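Local atomic coordinates of 3-oxoacyl-[acyl-carrier-protein] synthase 3 (Micrococcus luteus NCTC 2665, PDB entry 4EWP), a protein that probably catalyses the first condensation of fatty acid synthesis, joining an acetyl group from acetyl-CoA to two carbons from malonyl-ACP to give 3-oxobutanoyl-ACP. Residues V17-Y22 against L74-L79; H144-G149 against A172-V177; A270-H275 against V295-D300. One frame throughout, in Å; residues are numbered along the deposited sequence.

Contact 1: residues V17-Y22 against L74-L79; sequences VAVGAY and LERAGL
Ala18 and Ala77 meet methyl to methyl, their CB atoms 3.8 Å apart, where the two backbones come nearest. The same Ala18 CB also sits beside the backbone N of Ala77 and beside Arg76 CB, at 3.9 Å from the latter, which places this small side chain against Arg76 and Ala77. Val17 widens the apolar patch: its CG1 is anti to the carbonyl carbon (chi1 -64°), which leaves CG2 between the backbone N and the carbonyl carbon, where it touches Ala77 CB at 4.1 Å.

The polar part of the contact belongs to Arg76. Its chain is extended from CG to NE and runs alongside Val19, both side chains pointing the same way. Arg76 CD lies 3.3 Å from Val19 O, while NH1 passes the CG1 methyl of Val19 at 4.0 Å. The guanidinium stands obliquely to that carbonyl without bonding to it, and its salt bridge is made by NH2 to Glu72, one turn earlier in the helix. Glu72 also accepts a bond from the backbone N of Ala21, so this acid ties the arginine and the strand together.

No direct hydrogen bond joins the two segments; water does so instead. One water donates to both Val17 O and Arg76 O, the latter at 2.8 Å, linking strand backbone to helix backbone. A second accepts from Val19 N at 3.1 Å and, weakly, from Arg76 NH1, lying in the plane at the guanidinium edge.

Gly78, with positive phi and two bonds back into the last turn, closes the helix in a Schellman motif. The whole is the packing of a helix C-terminus against an outermost strand, within this chain, of a mixed sheet, in the layered alpha/beta architecture of the thiolase fold.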
# COMPACT_ATOMS: atom_id res chain seq x y z
N VAL A 17 -6.27 18.51 -10.64
CA VAL A 17 -6.18 19.97 -10.69
C VAL A 17 -4.75 20.50 -10.74
O VAL A 17 -4.55 21.72 -10.81
CB VAL A 17 -6.95 20.64 -9.54
CG1 VAL A 17 -8.42 20.33 -9.66
CG2 VAL A 17 -6.40 20.17 -8.18
N ALA A 18 -3.77 19.60 -10.72
CA ALA A 18 -2.37 20.02 -10.81
C ALA A 18 -1.44 18.84 -10.88
O ALA A 18 -1.80 17.72 -10.49
CB ALA A 18 -2.00 20.90 -9.64
N VAL A 19 -0.24 19.08 -11.40
CA VAL A 19 0.80 18.07 -11.41
C VAL A 19 2.14 18.66 -10.96
O VAL A 19 2.46 19.81 -11.26
CB VAL A 19 0.92 17.39 -12.80
CG1 VAL A 19 1.14 18.42 -13.90
CG2 VAL A 19 2.03 16.33 -12.79
N GLY A 20 2.89 17.87 -10.21
CA GLY A 20 4.15 18.31 -9.66
C GLY A 20 5.21 17.26 -9.93
O GLY A 20 4.90 16.10 -10.18
N ALA A 21 6.47 17.67 -9.88
CA ALA A 21 7.57 16.81 -10.29
C ALA A 21 8.80 17.03 -9.42
O ALA A 21 9.08 18.15 -8.98
CB ALA A 21 7.92 17.08 -11.77
N TYR A 22 9.54 15.96 -9.18
CA TYR A 22 10.89 16.09 -8.65
C TYR A 22 11.80 15.20 -9.49
O TYR A 22 11.56 13.99 -9.64
CB TYR A 22 10.96 15.69 -7.17
CG TYR A 22 12.33 15.95 -6.56
CD1 TYR A 22 13.40 15.08 -6.76
CD2 TYR A 22 12.55 17.08 -5.78
CE1 TYR A 22 14.66 15.33 -6.21
CE2 TYR A 22 13.79 17.34 -5.22
CZ TYR A 22 14.84 16.47 -5.44
OH TYR A 22 16.06 16.75 -4.87
N LEU A 74 0.91 21.39 -5.01
CA LEU A 74 0.15 22.23 -4.10
C LEU A 74 0.16 23.68 -4.58
O LEU A 74 -0.88 24.35 -4.62
CB LEU A 74 0.72 22.14 -2.70
CG LEU A 74 0.27 20.92 -1.91
CD1 LEU A 74 1.06 20.80 -0.59
CD2 LEU A 74 -1.24 20.98 -1.64
N GLU A 75 1.35 24.17 -4.94
CA GLU A 75 1.50 25.54 -5.42
C GLU A 75 0.72 25.80 -6.72
O GLU A 75 0.04 26.83 -6.88
CB GLU A 75 2.99 25.88 -5.59
CG GLU A 75 3.23 27.28 -6.14
CD GLU A 75 4.68 27.54 -6.51
OE1 GLU A 75 5.39 26.56 -6.85
OE2 GLU A 75 5.11 28.71 -6.47
N ARG A 76 0.80 24.86 -7.66
CA ARG A 76 0.07 24.99 -8.92
C ARG A 76 -1.44 24.89 -8.76
O ARG A 76 -2.17 25.43 -9.57
CB ARG A 76 0.53 23.92 -9.91
CG ARG A 76 1.88 24.18 -10.53
CD ARG A 76 2.17 23.07 -11.50
NE ARG A 76 3.46 23.25 -12.14
CZ ARG A 76 3.76 22.73 -13.32
NH1 ARG A 76 2.86 22.02 -13.97
NH2 ARG A 76 4.97 22.94 -13.84
N ALA A 77 -1.89 24.19 -7.73
CA ALA A 77 -3.31 24.08 -7.44
C ALA A 77 -3.84 25.28 -6.62
O ALA A 77 -5.05 25.41 -6.40
CB ALA A 77 -3.59 22.76 -6.70
N GLY A 78 -2.95 26.17 -6.20
CA GLY A 78 -3.35 27.27 -5.33
C GLY A 78 -3.80 26.77 -3.95
O GLY A 78 -4.61 27.41 -3.29
N LEU A 79 -3.28 25.62 -3.52
CA LEU A 79 -3.69 25.03 -2.24
C LEU A 79 -2.54 25.00 -1.23
O LEU A 79 -1.39 25.27 -1.58
CB LEU A 79 -4.16 23.59 -2.46
CG LEU A 79 -5.42 23.31 -3.28
CD1 LEU A 79 -5.49 21.82 -3.61
CD2 LEU A 79 -6.69 23.78 -2.55
O HOH W 1 -2.67 23.85 -11.81
O HOH W 2 -0.38 21.69 -13.08

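Contact 2: residues H144-G149 against A172-V177; sequences HVLVVG and AGAVIV
Val145, Val147 and Gly149 pair with Val177, Val175 and Gly173 through six backbone hydrogen bonds, two for each antiparallel hydrogen-bonded pair. The straightest runs from Val147 N to Val175 O, 2.8 Å long with 176° at the hydrogen. Between them the non-hydrogen-bonded pairs Leu146 with Ile176 and Val148 with Ala174 bring their CA atoms closer together, and the CA of Ala174 approaches Val147 O at 3.3 Å.

On the face of Leu146, Val148, Ala174 and Ile176, Leu146 CD1 reaches across to Ile176 CG1 at 3.9 Å, the two side chains crossing at a slant; a chi2 of 71° turns that methyl toward the neighbouring strand. Val148 CG2, beside its own backbone N, meets Ala174 CB at 3.9 Å. The other face carries Val145, Val147, Val175 and Val177, with Val147 CB 4.4 Å from Val175 CG1, and ends at the two glycines.

Helix 62-76 covers the first face, setting Ala70, Ala66 and Ala69 on Leu146, Val148 and Ala174. Helix 125-138 covers the second, Ala133 touching Val145, Val147 and Val177. Strand 144-152 is bonded along its other edge to strand 86-90, and strand 170-180 to strand 13-22. This sheet with helices on both faces is the core of one half of the thiolase fold.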
# COMPACT_ATOMS: atom_id res chain seq x y z
N HIS A 144 -10.01 16.74 -1.56
CA HIS A 144 -8.70 16.90 -2.21
C HIS A 144 -7.74 15.75 -1.82
O HIS A 144 -7.43 15.56 -0.64
CB HIS A 144 -8.06 18.24 -1.82
CG HIS A 144 -8.88 19.44 -2.18
ND1 HIS A 144 -9.76 20.04 -1.30
CD2 HIS A 144 -8.95 20.17 -3.33
CE1 HIS A 144 -10.33 21.08 -1.88
NE2 HIS A 144 -9.85 21.18 -3.11
N VAL A 145 -7.27 15.00 -2.81
CA VAL A 145 -6.42 13.84 -2.55
C VAL A 145 -5.10 14.04 -3.27
O VAL A 145 -5.07 14.37 -4.47
CB VAL A 145 -7.09 12.52 -3.05
CG1 VAL A 145 -6.20 11.28 -2.78
CG2 VAL A 145 -8.44 12.35 -2.39
N LEU A 146 -4.02 13.88 -2.52
CA LEU A 146 -2.69 13.95 -3.11
C LEU A 146 -2.25 12.55 -3.50
O LEU A 146 -2.35 11.64 -2.70
CB LEU A 146 -1.70 14.54 -2.11
CG LEU A 146 -0.24 14.50 -2.54
CD1 LEU A 146 0.05 15.50 -3.68
CD2 LEU A 146 0.64 14.77 -1.34
N VAL A 147 -1.79 12.37 -4.75
CA VAL A 147 -1.24 11.08 -5.19
C VAL A 147 0.20 11.28 -5.64
O VAL A 147 0.49 12.14 -6.47
CB VAL A 147 -2.06 10.47 -6.35
CG1 VAL A 147 -1.45 9.14 -6.78
CG2 VAL A 147 -3.51 10.30 -5.95
N VAL A 148 1.11 10.49 -5.07
CA VAL A 148 2.51 10.60 -5.41
C VAL A 148 3.04 9.26 -5.89
O VAL A 148 2.98 8.27 -5.16
CB VAL A 148 3.36 11.06 -4.20
CG1 VAL A 148 4.81 11.20 -4.62
CG2 VAL A 148 2.87 12.40 -3.71
N GLY A 149 3.54 9.22 -7.12
CA GLY A 149 4.25 8.04 -7.59
C GLY A 149 5.71 8.37 -7.40
O GLY A 149 6.17 9.41 -7.89
N ALA A 172 10.13 11.55 -8.54
CA ALA A 172 8.78 11.59 -7.99
C ALA A 172 7.87 12.41 -8.89
O ALA A 172 8.29 13.41 -9.47
CB ALA A 172 8.79 12.18 -6.60
N GLY A 173 6.62 12.00 -9.00
CA GLY A 173 5.65 12.75 -9.77
C GLY A 173 4.38 12.80 -8.96
O GLY A 173 3.95 11.78 -8.42
N ALA A 174 3.77 13.97 -8.85
CA ALA A 174 2.62 14.11 -7.96
C ALA A 174 1.42 14.74 -8.64
O ALA A 174 1.55 15.62 -9.47
CB ALA A 174 3.00 14.91 -6.71
N VAL A 175 0.24 14.31 -8.23
CA VAL A 175 -0.98 14.83 -8.81
C VAL A 175 -1.97 15.12 -7.67
O VAL A 175 -1.94 14.47 -6.62
CB VAL A 175 -1.50 13.79 -9.82
CG1 VAL A 175 -2.92 13.35 -9.52
CG2 VAL A 175 -1.25 14.25 -11.27
N ILE A 176 -2.81 16.13 -7.86
CA ILE A 176 -3.88 16.38 -6.89
C ILE A 176 -5.27 16.17 -7.51
O ILE A 176 -5.63 16.80 -8.50
CB ILE A 176 -3.79 17.78 -6.24
CG1 ILE A 176 -2.47 17.93 -5.47
CG2 ILE A 176 -4.98 17.98 -5.29
CD1 ILE A 176 -2.24 19.33 -4.95
N VAL A 177 -6.04 15.27 -6.92
CA VAL A 177 -7.36 14.98 -7.44
C VAL A 177 -8.40 15.68 -6.58
O VAL A 177 -8.41 15.54 -5.36
CB VAL A 177 -7.62 13.47 -7.43
CG1 VAL A 177 -9.03 13.17 -7.96
CG2 VAL A 177 -6.54 12.75 -8.23

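Contact 3: residues A270-H275 against V295-D300; sequences AAFIPH and VVVARD
Ala270 O accepts a 3.2 Å hydrogen bond from Val296 N, the donor lying well above the carbonyl plane at the corner where the chain turns. Ala271 follows, its CA close to Val296 O and its CB 3.5 Å from that same oxygen, while Val295 CG1 packs on its carbonyl carbon. Phe272 makes the central link: its N donates to Val296 O at 2.9 Å, and its O accepts from Ala298 N at 3.1 Å, the latter bond with 171° at the hydrogen. These bonds set strand 269-274 parallel to the short strand 296-297, the two joined through helix 279-288 as a beta-alpha-beta unit in the second sheet of the thiolase fold.

The Phe272 side chain touches Val295 CG1 through CB at 4.0 Å. With CG anti to the backbone N (chi1 171°), its ring receives Pro274 CD over the centre of one face, 3.5 Å above the plane. Phe285 of helix 279-288 meets that ring edge-to-face. Ile273 CG2 then packs on Ala298 CB at 3.8 Å, with Ala315 of helix 311-322 touching both residues. Past Pro274, the predicted active-site residue His275 leaves this pairing; its ND1 is hydrogen-bonded to Ser311, and its side chain touches Cys123 and Asn306.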
# COMPACT_ATOMS: atom_id res chain seq x y z
N ALA A 270 -5.64 14.61 -26.69
CA ALA A 270 -4.58 15.58 -26.92
C ALA A 270 -3.23 14.93 -26.65
O ALA A 270 -2.20 15.38 -27.15
CB ALA A 270 -4.75 16.79 -26.04
N ALA A 271 -3.22 13.86 -25.87
CA ALA A 271 -1.97 13.22 -25.51
C ALA A 271 -2.14 11.76 -25.13
O ALA A 271 -3.21 11.34 -24.68
CB ALA A 271 -1.27 13.98 -24.37
N PHE A 272 -1.07 11.00 -25.31
CA PHE A 272 -1.00 9.61 -24.90
C PHE A 272 0.19 9.48 -23.97
O PHE A 272 1.32 9.73 -24.36
CB PHE A 272 -0.84 8.69 -26.12
CG PHE A 272 -0.55 7.26 -25.77
CD1 PHE A 272 -1.28 6.61 -24.79
CD2 PHE A 272 0.46 6.56 -26.43
CE1 PHE A 272 -1.01 5.28 -24.46
CE2 PHE A 272 0.74 5.24 -26.12
CZ PHE A 272 -0.01 4.60 -25.12
N ILE A 273 -0.07 9.13 -22.71
CA ILE A 273 0.99 9.09 -21.73
C ILE A 273 1.12 7.71 -21.12
O ILE A 273 0.62 7.47 -20.01
CB ILE A 273 0.78 10.13 -20.62
CG1 ILE A 273 0.35 11.47 -21.23
CG2 ILE A 273 2.07 10.28 -19.82
CD1 ILE A 273 -0.12 12.49 -20.22
N PRO A 274 1.77 6.79 -21.83
CA PRO A 274 1.94 5.49 -21.19
C PRO A 274 3.08 5.56 -20.18
O PRO A 274 3.99 6.39 -20.29
CB PRO A 274 2.31 4.57 -22.36
CG PRO A 274 3.01 5.49 -23.34
CD PRO A 274 2.31 6.83 -23.20
N HIS A 275 3.02 4.70 -19.18
CA HIS A 275 4.16 4.43 -18.34
C HIS A 275 5.41 4.30 -19.22
O HIS A 275 5.38 3.62 -20.26
CB HIS A 275 3.88 3.15 -17.60
CG HIS A 275 5.11 2.47 -17.09
ND1 HIS A 275 6.01 3.10 -16.25
CD2 HIS A 275 5.59 1.22 -17.28
CE1 HIS A 275 6.99 2.26 -15.95
NE2 HIS A 275 6.76 1.12 -16.57
N VAL A 295 -1.92 13.70 -31.82
CA VAL A 295 -1.77 13.23 -30.44
C VAL A 295 -0.30 13.24 -30.01
O VAL A 295 0.55 12.61 -30.64
CB VAL A 295 -2.35 11.82 -30.23
CG1 VAL A 295 -2.21 11.39 -28.78
CG2 VAL A 295 -3.81 11.78 -30.64
N VAL A 296 0.01 13.97 -28.95
CA VAL A 296 1.37 14.05 -28.46
C VAL A 296 1.67 12.81 -27.62
O VAL A 296 0.96 12.52 -26.66
CB VAL A 296 1.57 15.32 -27.60
CG1 VAL A 296 3.00 15.40 -27.10
CG2 VAL A 296 1.20 16.56 -28.40
N VAL A 297 2.71 12.07 -27.99
CA VAL A 297 3.14 10.89 -27.25
C VAL A 297 4.28 11.22 -26.27
O VAL A 297 5.34 11.72 -26.67
CB VAL A 297 3.59 9.78 -28.21
CG1 VAL A 297 4.15 8.60 -27.45
CG2 VAL A 297 2.43 9.36 -29.11
N ALA A 298 4.06 10.94 -24.98
CA ALA A 298 5.12 11.13 -23.97
C ALA A 298 6.32 10.20 -24.21
O ALA A 298 6.17 8.99 -24.32
CB ALA A 298 4.56 10.89 -22.57
N ARG A 299 7.52 10.78 -24.28
CA ARG A 299 8.73 9.97 -24.43
C ARG A 299 9.83 10.42 -23.46
O ARG A 299 11.01 10.32 -23.75
CB ARG A 299 9.27 10.03 -25.87
CG ARG A 299 8.29 9.54 -26.91
CD ARG A 299 8.92 9.48 -28.30
NE ARG A 299 7.87 9.49 -29.31
CZ ARG A 299 7.34 8.39 -29.82
NH1 ARG A 299 7.81 7.23 -29.43
NH2 ARG A 299 6.37 8.46 -30.71
N ASP A 300 9.41 10.92 -22.30
CA ASP A 300 10.34 11.34 -21.26
C ASP A 300 11.46 10.31 -20.98
O ASP A 300 12.55 10.68 -20.55
CB ASP A 300 9.56 11.61 -19.96
CG ASP A 300 10.35 12.43 -18.97
OD1 ASP A 300 11.21 13.23 -19.40
OD2 ASP A 300 10.10 12.29 -17.76

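Contacts 1 and 2 share a sheet and touch directly: strand 13-22 bonds to strand 170-180, Gly20 N lying 2.7 Å from Ala174 O, and helix 62-76 serves both. Contact 3 belongs to the other sheet, its centre about 19 to 20 Å from theirs. Helix 311-322 nevertheless spans the two halves, touching Val19 and Arg76 on one side and Ile273 and Ala298 on the other. Contacts 2 and 3 are buried and rest on direct backbone bonding, antiparallel in one and parallel in the other. Contact 1 is only partly buried; it has no direct hydrogen bond, and small apolar side chains, bridging waters and the flank of an arginine join its segments.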